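Local coordinates for protein arsenite methyltransferase (PDB 5EVJ) that probably catalyses the S-adenosylmethionine-dependent methylation of trivalent arsenic, converting arsenic-glutathione complexes to methylated arsenicals with thioredoxin as reductant, at residues T324-M327 / V328-Y332; I150-L153 / D154-G157; S175-K178 / A179-L182; A291-K294 / G295-G299. The protein carries 15 engineered substitutions. One frame throughout, in Å; residues are numbered along the deposited sequence.

Interaction 1: residues T324-M327 / V328-Y332; sequences TASM and VGESY. Engineered in segment 328-332: Tyr332 (natural residue Trp).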
loop_
_atom_site.group_PDB
_atom_site.type_symbol
_atom_site.label_atom_id
_atom_site.label_comp_id
_atom_site.label_asym_id
_atom_site.label_seq_id
_atom_site.Cartn_x
_atom_site.Cartn_y
_atom_site.Cartn_z
ATOM N N THR A 324 0.776 -4.661 16.250
ATOM C CA THR A 324 -0.539 -4.198 15.941
ATOM C C THR A 324 -0.811 -2.922 16.768
ATOM O O THR A 324 -1.372 -1.987 16.221
ATOM C CB THR A 324 -1.566 -5.286 16.342
ATOM O OG1 THR A 324 -1.421 -6.389 15.419
ATOM C CG2 THR A 324 -2.984 -4.684 16.233
ATOM N N ALA A 325 -0.430 -2.890 18.051
ATOM C CA ALA A 325 -0.659 -1.656 18.845
ATOM C C ALA A 325 0.076 -0.448 18.193
ATOM O O ALA A 325 -0.407 0.679 18.208
ATOM C CB ALA A 325 -0.245 -1.821 20.319
ATOM N N SER A 326 1.250 -0.697 17.634
ATOM C CA SER A 326 2.036 0.340 16.976
ATOM C C SER A 326 1.329 0.754 15.689
ATOM O O SER A 326 1.289 1.954 15.355
ATOM C CB SER A 326 3.487 -0.186 16.632
ATOM O OG SER A 326 4.282 -0.272 17.813
ATOM N N MET A 327 0.854 -0.225 14.925
ATOM C CA MET A 327 0.246 0.091 13.658
ATOM C C MET A 327 -1.044 0.940 13.675
ATOM O O MET A 327 -1.367 1.633 12.667
ATOM C CB MET A 327 -0.042 -1.190 12.874
ATOM C CG MET A 327 1.235 -2.007 12.579
ATOM S SD MET A 327 0.993 -3.605 11.748
ATOM C CE MET A 327 2.697 -4.207 11.669
ATOM N N VAL A 328 -1.834 0.786 14.757
ATOM C CA VAL A 328 -3.100 1.479 14.863
ATOM C C VAL A 328 -2.902 2.585 15.874
ATOM O O VAL A 328 -3.587 3.576 15.813
ATOM C CB VAL A 328 -4.280 0.560 15.301
ATOM C CG1 VAL A 328 -4.365 -0.615 14.326
ATOM C CG2 VAL A 328 -4.175 0.139 16.785
ATOM N N GLY A 329 -1.917 2.475 16.766
ATOM C CA GLY A 329 -1.891 3.555 17.739
ATOM C C GLY A 329 -0.667 4.444 17.771
ATOM O O GLY A 329 -0.526 5.203 18.734
ATOM N N GLU A 330 0.251 4.284 16.810
ATOM C CA GLU A 330 1.541 5.039 16.845
ATOM C C GLU A 330 1.810 5.474 15.439
ATOM O O GLU A 330 2.819 6.031 15.180
ATOM C CB GLU A 330 2.751 4.167 17.326
ATOM C CG GLU A 330 2.928 3.991 18.861
ATOM C CD GLU A 330 3.616 2.643 19.255
ATOM O OE1 GLU A 330 4.633 2.299 18.643
ATOM O OE2 GLU A 330 3.136 1.872 20.156
ATOM N N SER A 331 0.906 5.160 14.533
ATOM C CA SER A 331 0.959 5.568 13.159
ATOM C C SER A 331 0.024 6.752 12.885
ATOM O O SER A 331 -0.512 7.394 13.799
ATOM C CB SER A 331 0.469 4.416 12.307
ATOM O OG SER A 331 -0.981 4.246 12.462
ATOM N N TYR A 332 -0.220 6.988 11.606
ATOM C CA TYR A 332 -1.092 8.082 11.183
ATOM C C TYR A 332 -2.516 7.755 11.520
ATOM O O TYR A 332 -3.376 8.629 11.443
ATOM C CB TYR A 332 -0.996 8.321 9.680
ATOM C CG TYR A 332 -1.523 7.201 8.813
ATOM C CD1 TYR A 332 -0.695 6.122 8.420
ATOM C CD2 TYR A 332 -2.833 7.240 8.306
ATOM C CE1 TYR A 332 -1.158 5.128 7.571
ATOM C CE2 TYR A 332 -3.280 6.267 7.501
ATOM C CZ TYR A 332 -2.448 5.193 7.144
ATOM O OH TYR A 332 -2.968 4.228 6.298
#
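Glu330 folds its carboxylate back over Ser326 at the C-terminal end of helix 322-329, where the chain leaves helical geometry. Ser326 OG donates to Glu330 OE1 at 2.7 Å, meeting it from above the carboxylate plane (45° out of it) rather than within it. The serine hydroxyl can lie there because OG stands beside its own backbone N, anti to the carbonyl carbon (chi1 -74°). Gly322 O, one turn earlier, also lies in hydrogen-bonding range, so the single proton must be divided between two oxygens, and Gln279 NE2 is a second partner of Glu330 OE1. Replacing Glu330 by an alanine removes the carboxylate, which would probably leave Gln279 NE2 without this acceptor and Ser326 OG with Gly322 O alone of the two. The last backbone bonds are uneven: Val328 N to Thr324 O spans 3.2 Å and Gly329 N to Ala325 O 2.8 Å, whereas Glu330 N to Ser326 O is weak. On the buried side Val328 packs on Phe312, Phe337 and Ile339, and Met327 on Phe274. One residue beyond Glu330, Ser331 OG completes the ending by donating to Met327 O at 2.6 Å, from 54° above the carbonyl plane.

Interaction 2: residues I150-L153 / D154-G157; sequences IEYL and DRAG
Tyr152 and Arg155 run side by side, pointing the same way, with the guanidinium laid flat on the phenol ring. The evidence for a cation-pi stack is direct: the planes differ by only 7°, and Arg155 CZ stands 3.7 Å from the ring centroid. The overlap is offset, since CZ lies 23° off the ring normal and it is NH1 that hovers over the ring centre. Arg155 NH2 comes within 3.4 Å of Tyr152 CE1. An arginine chain extended from CG to NE carries the group alongside the ring. At the base of the two side chains the backbone turns: Tyr152 O accepts from Ala156 N at 3.0 Å and, weakly, from Arg155 N, overlapping a type I turn from Asp154 to Gly157. Asp154 OD1 lies at the edge of the tyrosine ring, near its plane, and receives Arg155 N at 2.8 Å, from above the carboxylate plane. The same oxygen forms a salt bridge with Arg180, so it takes the backbone amide of one arginine and the guanidinium of another. The turn lies in the loop between strands 143-147 and 163-169, with Leu153 packed on Leu88 and Leu90 of strand 86-90 and on Glu184 and Arg187 of helix 178-188.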
loop_
_atom_site.group_PDB
_atom_site.type_symbol
_atom_site.label_atom_id
_atom_site.label_comp_id
_atom_site.label_asym_id
_atom_site.label_seq_id
_atom_site.Cartn_x
_atom_site.Cartn_y
_atom_site.Cartn_z
ATOM N N ILE A 150 11.094 4.878 -10.229
ATOM C CA ILE A 150 10.685 4.475 -8.888
ATOM C C ILE A 150 11.806 3.940 -8.036
ATOM O O ILE A 150 11.719 4.101 -6.818
ATOM C CB ILE A 150 9.401 3.652 -8.849
ATOM C CG1 ILE A 150 9.556 2.332 -9.613
ATOM C CG2 ILE A 150 8.200 4.473 -9.377
ATOM C CD1 ILE A 150 8.256 1.576 -9.556
ATOM N N GLU A 151 12.913 3.471 -8.659
ATOM C CA GLU A 151 14.123 2.986 -7.918
ATOM C C GLU A 151 14.961 4.089 -7.335
ATOM O O GLU A 151 15.875 3.804 -6.544
ATOM C CB GLU A 151 15.078 2.155 -8.815
ATOM C CG GLU A 151 14.474 0.856 -9.429
ATOM C CD GLU A 151 13.342 1.112 -10.402
ATOM O OE1 GLU A 151 13.211 2.244 -10.908
ATOM O OE2 GLU A 151 12.561 0.186 -10.706
ATOM N N TYR A 152 14.721 5.341 -7.757
ATOM C CA TYR A 152 15.674 6.458 -7.482
ATOM C C TYR A 152 14.982 7.714 -6.984
ATOM O O TYR A 152 15.214 8.826 -7.467
ATOM C CB TYR A 152 16.605 6.758 -8.691
ATOM C CG TYR A 152 17.653 5.669 -8.879
ATOM C CD1 TYR A 152 18.822 5.661 -8.078
ATOM C CD2 TYR A 152 17.461 4.657 -9.784
ATOM C CE1 TYR A 152 19.737 4.636 -8.179
ATOM C CE2 TYR A 152 18.394 3.623 -9.944
ATOM C CZ TYR A 152 19.521 3.615 -9.129
ATOM O OH TYR A 152 20.479 2.608 -9.247
ATOM N N LEU A 153 14.172 7.551 -5.950
ATOM C CA LEU A 153 13.442 8.682 -5.447
ATOM C C LEU A 153 14.383 9.797 -5.086
ATOM O O LEU A 153 13.989 10.943 -5.165
ATOM C CB LEU A 153 12.574 8.266 -4.265
ATOM C CG LEU A 153 11.564 7.153 -4.595
ATOM C CD1 LEU A 153 10.601 6.939 -3.445
ATOM C CD2 LEU A 153 10.803 7.445 -5.866
ATOM N N ASP A 154 15.605 9.476 -4.648
ATOM C CA ASP A 154 16.652 10.511 -4.339
ATOM C C ASP A 154 16.947 11.306 -5.640
ATOM O O ASP A 154 16.987 12.518 -5.643
ATOM C CB ASP A 154 17.965 9.861 -3.809
ATOM C CG ASP A 154 18.295 8.547 -4.556
ATOM O OD1 ASP A 154 17.551 8.146 -5.457
ATOM O OD2 ASP A 154 19.222 7.850 -4.226
ATOM N N ARG A 155 17.072 10.612 -6.755
ATOM C CA ARG A 155 17.333 11.333 -8.025
ATOM C C ARG A 155 16.188 12.206 -8.405
ATOM O O ARG A 155 16.415 13.286 -8.865
ATOM C CB ARG A 155 17.748 10.410 -9.158
ATOM C CG ARG A 155 19.139 9.883 -8.866
ATOM C CD ARG A 155 19.614 9.064 -10.038
ATOM N NE ARG A 155 20.756 8.240 -9.660
ATOM C CZ ARG A 155 21.066 7.120 -10.293
ATOM N NH1 ARG A 155 20.300 6.731 -11.326
ATOM N NH2 ARG A 155 22.102 6.391 -9.892
ATOM N N ALA A 156 14.967 11.771 -8.112
ATOM C CA ALA A 156 13.795 12.601 -8.310
ATOM C C ALA A 156 13.715 13.743 -7.275
ATOM O O ALA A 156 12.748 14.497 -7.295
ATOM C CB ALA A 156 12.534 11.752 -8.254
ATOM N N GLY A 157 14.704 13.888 -6.390
ATOM C CA GLY A 157 14.656 15.002 -5.418
ATOM C C GLY A 157 13.758 14.769 -4.198
ATOM O O GLY A 157 13.451 15.708 -3.473
#

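Interaction 3: residues S175-K178 / A179-L182; sequences SPDK and ARVL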
loop_
_atom_site.group_PDB
_atom_site.type_symbol
_atom_site.label_atom_id
_atom_site.label_comp_id
_atom_site.label_asym_id
_atom_site.label_seq_id
_atom_site.Cartn_x
_atom_site.Cartn_y
_atom_site.Cartn_z
ATOM N N SER A 175 10.039 -3.615 -11.625
ATOM C CA SER A 175 11.294 -3.026 -11.229
ATOM C C SER A 175 12.476 -3.960 -11.540
ATOM O O SER A 175 12.410 -5.151 -11.279
ATOM C CB SER A 175 11.309 -2.680 -9.751
ATOM O OG SER A 175 12.619 -2.239 -9.367
ATOM N N PRO A 176 13.579 -3.386 -12.073
ATOM C CA PRO A 176 14.863 -4.078 -12.153
ATOM C C PRO A 176 15.606 -4.103 -10.815
ATOM O O PRO A 176 16.681 -4.724 -10.720
ATOM C CB PRO A 176 15.664 -3.209 -13.145
ATOM C CG PRO A 176 15.070 -1.829 -12.988
ATOM C CD PRO A 176 13.600 -2.105 -12.832
ATOM N N ASP A 177 15.064 -3.415 -9.801
ATOM C CA ASP A 177 15.724 -3.355 -8.487
ATOM C C ASP A 177 14.659 -3.186 -7.399
ATOM O O ASP A 177 14.634 -2.188 -6.714
ATOM C CB ASP A 177 16.754 -2.216 -8.458
ATOM C CG ASP A 177 17.739 -2.359 -7.304
ATOM O OD1 ASP A 177 17.479 -3.215 -6.431
ATOM O OD2 ASP A 177 18.791 -1.647 -7.264
ATOM N N LYS A 178 13.748 -4.144 -7.282
ATOM C CA LYS A 178 12.812 -4.204 -6.159
ATOM C C LYS A 178 13.339 -3.699 -4.813
ATOM O O LYS A 178 12.690 -2.896 -4.182
ATOM C CB LYS A 178 12.305 -5.596 -5.996
ATOM C CG LYS A 178 10.997 -5.774 -6.684
ATOM C CD LYS A 178 10.703 -7.234 -6.808
ATOM C CE LYS A 178 9.274 -7.400 -7.218
ATOM N NZ LYS A 178 9.031 -8.858 -7.105
ATOM N N ALA A 179 14.533 -4.133 -4.431
ATOM C CA ALA A 179 15.095 -3.789 -3.140
ATOM C C ALA A 179 15.248 -2.273 -3.014
ATOM O O ALA A 179 14.976 -1.675 -1.954
ATOM C CB ALA A 179 16.451 -4.517 -2.916
ATOM N N ARG A 180 15.706 -1.645 -4.081
ATOM C CA ARG A 180 15.862 -0.191 -4.060
ATOM C C ARG A 180 14.565 0.577 -3.968
ATOM O O ARG A 180 14.493 1.524 -3.215
ATOM C CB ARG A 180 16.733 0.377 -5.204
ATOM C CG ARG A 180 17.860 1.196 -4.573
ATOM C CD ARG A 180 18.777 1.972 -5.514
ATOM N NE ARG A 180 18.125 3.249 -5.581
ATOM C CZ ARG A 180 18.605 4.400 -5.133
ATOM N NH1 ARG A 180 19.837 4.516 -4.661
ATOM N NH2 ARG A 180 17.812 5.450 -5.216
ATOM N N VAL A 181 13.552 0.157 -4.702
ATOM C CA VAL A 181 12.246 0.790 -4.601
ATOM C C VAL A 181 11.755 0.686 -3.146
ATOM O O VAL A 181 11.354 1.673 -2.546
ATOM C CB VAL A 181 11.236 0.041 -5.496
ATOM C CG1 VAL A 181 9.833 0.641 -5.372
ATOM C CG2 VAL A 181 11.735 -0.043 -6.908
ATOM N N LEU A 182 11.850 -0.520 -2.576
ATOM C CA LEU A 182 11.418 -0.749 -1.214
ATOM C C LEU A 182 12.202 0.127 -0.274
ATOM O O LEU A 182 11.605 0.817 0.551
ATOM C CB LEU A 182 11.563 -2.239 -0.852
ATOM C CG LEU A 182 10.338 -3.107 -1.088
ATOM C CD1 LEU A 182 9.242 -2.509 -1.931
ATOM C CD2 LEU A 182 10.672 -4.486 -1.625
HETATM O O HOH W 1 16.591 -5.989 -6.119
#
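An N-cap begins helix 178-188: Asp177 precedes it and reaches forward to the amide of Arg180. This helix forms the crossover between the neighbouring parallel strands 163-169 and 193-202 of the Rossmann-like methyltransferase domain. The aspartate CG is anti to its own N (chi1 -163°), which swings OD1 towards the first turn, where it accepts weakly from Arg180 N at 3.3 Å. A water reinforces the cap, donating to Asp177 OD1 and accepting from Ala179 N at 3.2 Å, so two first-turn amides are served by one carboxylate oxygen, one of them indirectly. A negative charge here would probably be favoured by the helix dipole. Putting a leucine in place of Asp177 removes both carboxylate oxygens, and is likely to leave Arg180 N without its side-chain acceptor and the water without the oxygen it donates to.

Asp177 OD2 instead lies against the aliphatic CB of Arg180, at 3.5 Å. The guanidinium is turned elsewhere, its plane 59° from the carboxylate, and its NE is hydrogen-bonded to Glu151 O. Regular helical bonding takes over with Val181 N to Asp177 O and Leu182 N to Lys178 O, the latter 3.0 Å and nearly linear at 171°. Leu182, buried, packs on Phe230 and Leu233 of helix 227-237. Just upstream, an ST turn leads into the cap: Ser175 OG accepts from Asp177 N at 2.7 Å, shares a hydrogen bond with Glu151, and packs against Val181 CG2 at 3.4 Å.

Interaction 4: residues A291-K294 / G295-G299; sequences AVYK and GTIPG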
loop_
_atom_site.group_PDB
_atom_site.type_symbol
_atom_site.label_atom_id
_atom_site.label_comp_id
_atom_site.label_asym_id
_atom_site.label_seq_id
_atom_site.Cartn_x
_atom_site.Cartn_y
_atom_site.Cartn_z
ATOM N N ALA A 291 -6.360 -2.346 22.328
ATOM C CA ALA A 291 -6.744 -1.346 21.319
ATOM C C ALA A 291 -8.280 -1.156 21.196
ATOM O O ALA A 291 -9.080 -2.136 21.285
ATOM C CB ALA A 291 -6.167 -1.707 19.934
ATOM N N VAL A 292 -8.703 0.100 21.027
ATOM C CA VAL A 292 -10.102 0.349 20.881
ATOM C C VAL A 292 -10.139 1.274 19.720
ATOM O O VAL A 292 -9.492 2.377 19.740
ATOM C CB VAL A 292 -10.738 1.044 22.142
ATOM C CG1 VAL A 292 -12.273 1.131 22.056
ATOM C CG2 VAL A 292 -10.321 0.344 23.419
ATOM N N TYR A 293 -10.829 0.803 18.687
ATOM C CA TYR A 293 -11.138 1.638 17.598
ATOM C C TYR A 293 -12.318 2.500 17.903
ATOM O O TYR A 293 -13.353 2.006 18.329
ATOM C CB TYR A 293 -11.376 0.803 16.430
ATOM C CG TYR A 293 -11.876 1.621 15.288
ATOM C CD1 TYR A 293 -11.076 2.640 14.740
ATOM C CD2 TYR A 293 -13.137 1.327 14.696
ATOM C CE1 TYR A 293 -11.526 3.389 13.652
ATOM C CE2 TYR A 293 -13.584 2.075 13.592
ATOM C CZ TYR A 293 -12.781 3.110 13.066
ATOM O OH TYR A 293 -13.201 3.873 11.976
ATOM N N LYS A 294 -12.147 3.810 17.734
ATOM C CA LYS A 294 -13.129 4.805 18.174
ATOM C C LYS A 294 -14.224 5.106 17.129
ATOM O O LYS A 294 -15.140 5.876 17.397
ATOM C CB LYS A 294 -12.447 6.143 18.667
ATOM C CG LYS A 294 -11.755 6.027 20.007
ATOM C CD LYS A 294 -11.198 7.381 20.487
ATOM C CE LYS A 294 -9.891 7.650 19.762
ATOM N NZ LYS A 294 -8.999 8.591 20.491
ATOM N N GLY A 295 -14.150 4.515 15.959
ATOM C CA GLY A 295 -15.256 4.637 15.011
ATOM C C GLY A 295 -15.237 5.832 14.070
ATOM O O GLY A 295 -16.195 6.023 13.289
ATOM N N THR A 296 -14.118 6.574 14.088
ATOM C CA THR A 296 -14.055 7.902 13.555
ATOM C C THR A 296 -13.443 7.931 12.164
ATOM O O THR A 296 -13.214 8.992 11.600
ATOM C CB THR A 296 -13.319 8.857 14.498
ATOM O OG1 THR A 296 -12.064 8.283 14.906
ATOM C CG2 THR A 296 -14.213 9.213 15.814
ATOM N N ILE A 297 -13.167 6.786 11.565
ATOM C CA ILE A 297 -12.550 6.879 10.237
ATOM C C ILE A 297 -13.649 6.870 9.223
ATOM O O ILE A 297 -14.425 5.908 9.177
ATOM C CB ILE A 297 -11.576 5.768 9.951
ATOM C CG1 ILE A 297 -10.416 5.906 10.893
ATOM C CG2 ILE A 297 -11.263 5.650 8.440
ATOM C CD1 ILE A 297 -9.443 4.757 10.808
ATOM N N PRO A 298 -13.751 7.956 8.440
ATOM C CA PRO A 298 -14.925 8.174 7.548
ATOM C C PRO A 298 -15.166 6.982 6.655
ATOM O O PRO A 298 -14.204 6.455 6.077
ATOM C CB PRO A 298 -14.506 9.404 6.702
ATOM C CG PRO A 298 -13.495 10.122 7.573
ATOM C CD PRO A 298 -12.845 9.133 8.497
ATOM N N GLY A 299 -16.431 6.567 6.527
ATOM C CA GLY A 299 -16.790 5.339 5.806
ATOM C C GLY A 299 -16.554 4.056 6.575
ATOM O O GLY A 299 -16.821 2.967 6.049
#
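Gly295 lies across one face of the Tyr293 ring, its amide nitrogen over the ring centre and 3.3 Å above the plane. The alpha carbon follows over the same face, with Gly295 CA 3.4 Å from Tyr293 CE2. At phi 88° a side chain at this position would be jammed against Lys294 O, so the backbone turn itself calls for glycine and allows the chain to pass close over the ring face. Thr296 comes next. Its methyl CG2 rests 3.8 Å from Lys294 O, while its hydroxyl is hydrogen-bonded to His336. Ile297 then meets the far end of the tyrosine: Ile297 N donates to Tyr293 OH at 2.9 Å with an N-H...O angle of 149°. Its side chain crosses that of Tyr293 at about a right angle, setting CG1 in the ring plane at the edge and CD1 3.8 Å from Tyr293 CE1. The tyrosine can span this distance because its CG is anti to the backbone N (chi1 173°), carrying the ring out along the direction the chain takes. Tyr293 OH is also hydrogen-bonded to His300 O, so two backbone groups of the loop fix the phenol oxygen. Phe337 and Phe312 pack against the ring as well. The whole forms the exit from strand 289-293, the middle strand of a three-stranded antiparallel sheet, with the ring of its last residue packed on the backbone of the departing loop.

Overall arrangement
Along the chain the contacts come as interactions 2, 3, 4 and 1, strictly in series, so none nests or crosses another; each shapes a local turn or helix end. Interactions 2 and 3, centres 11 Å apart, belong to the methyltransferase domain and are joined by Arg180, which links the first turn of helix 178-188 to the loop at 150-157. Interactions 4 and 1 lie in the C-terminal part, on strand 289-293 with its exit loop and on helix 322-329, their centres 13 Å apart; Val328 CG2 packs on Ala291 CB at 4.2 Å, bringing the helix against the small antiparallel sheet. Interactions 2 and 4 are separate, with centres about 35 Å apart, on opposite sides of the chain's centre.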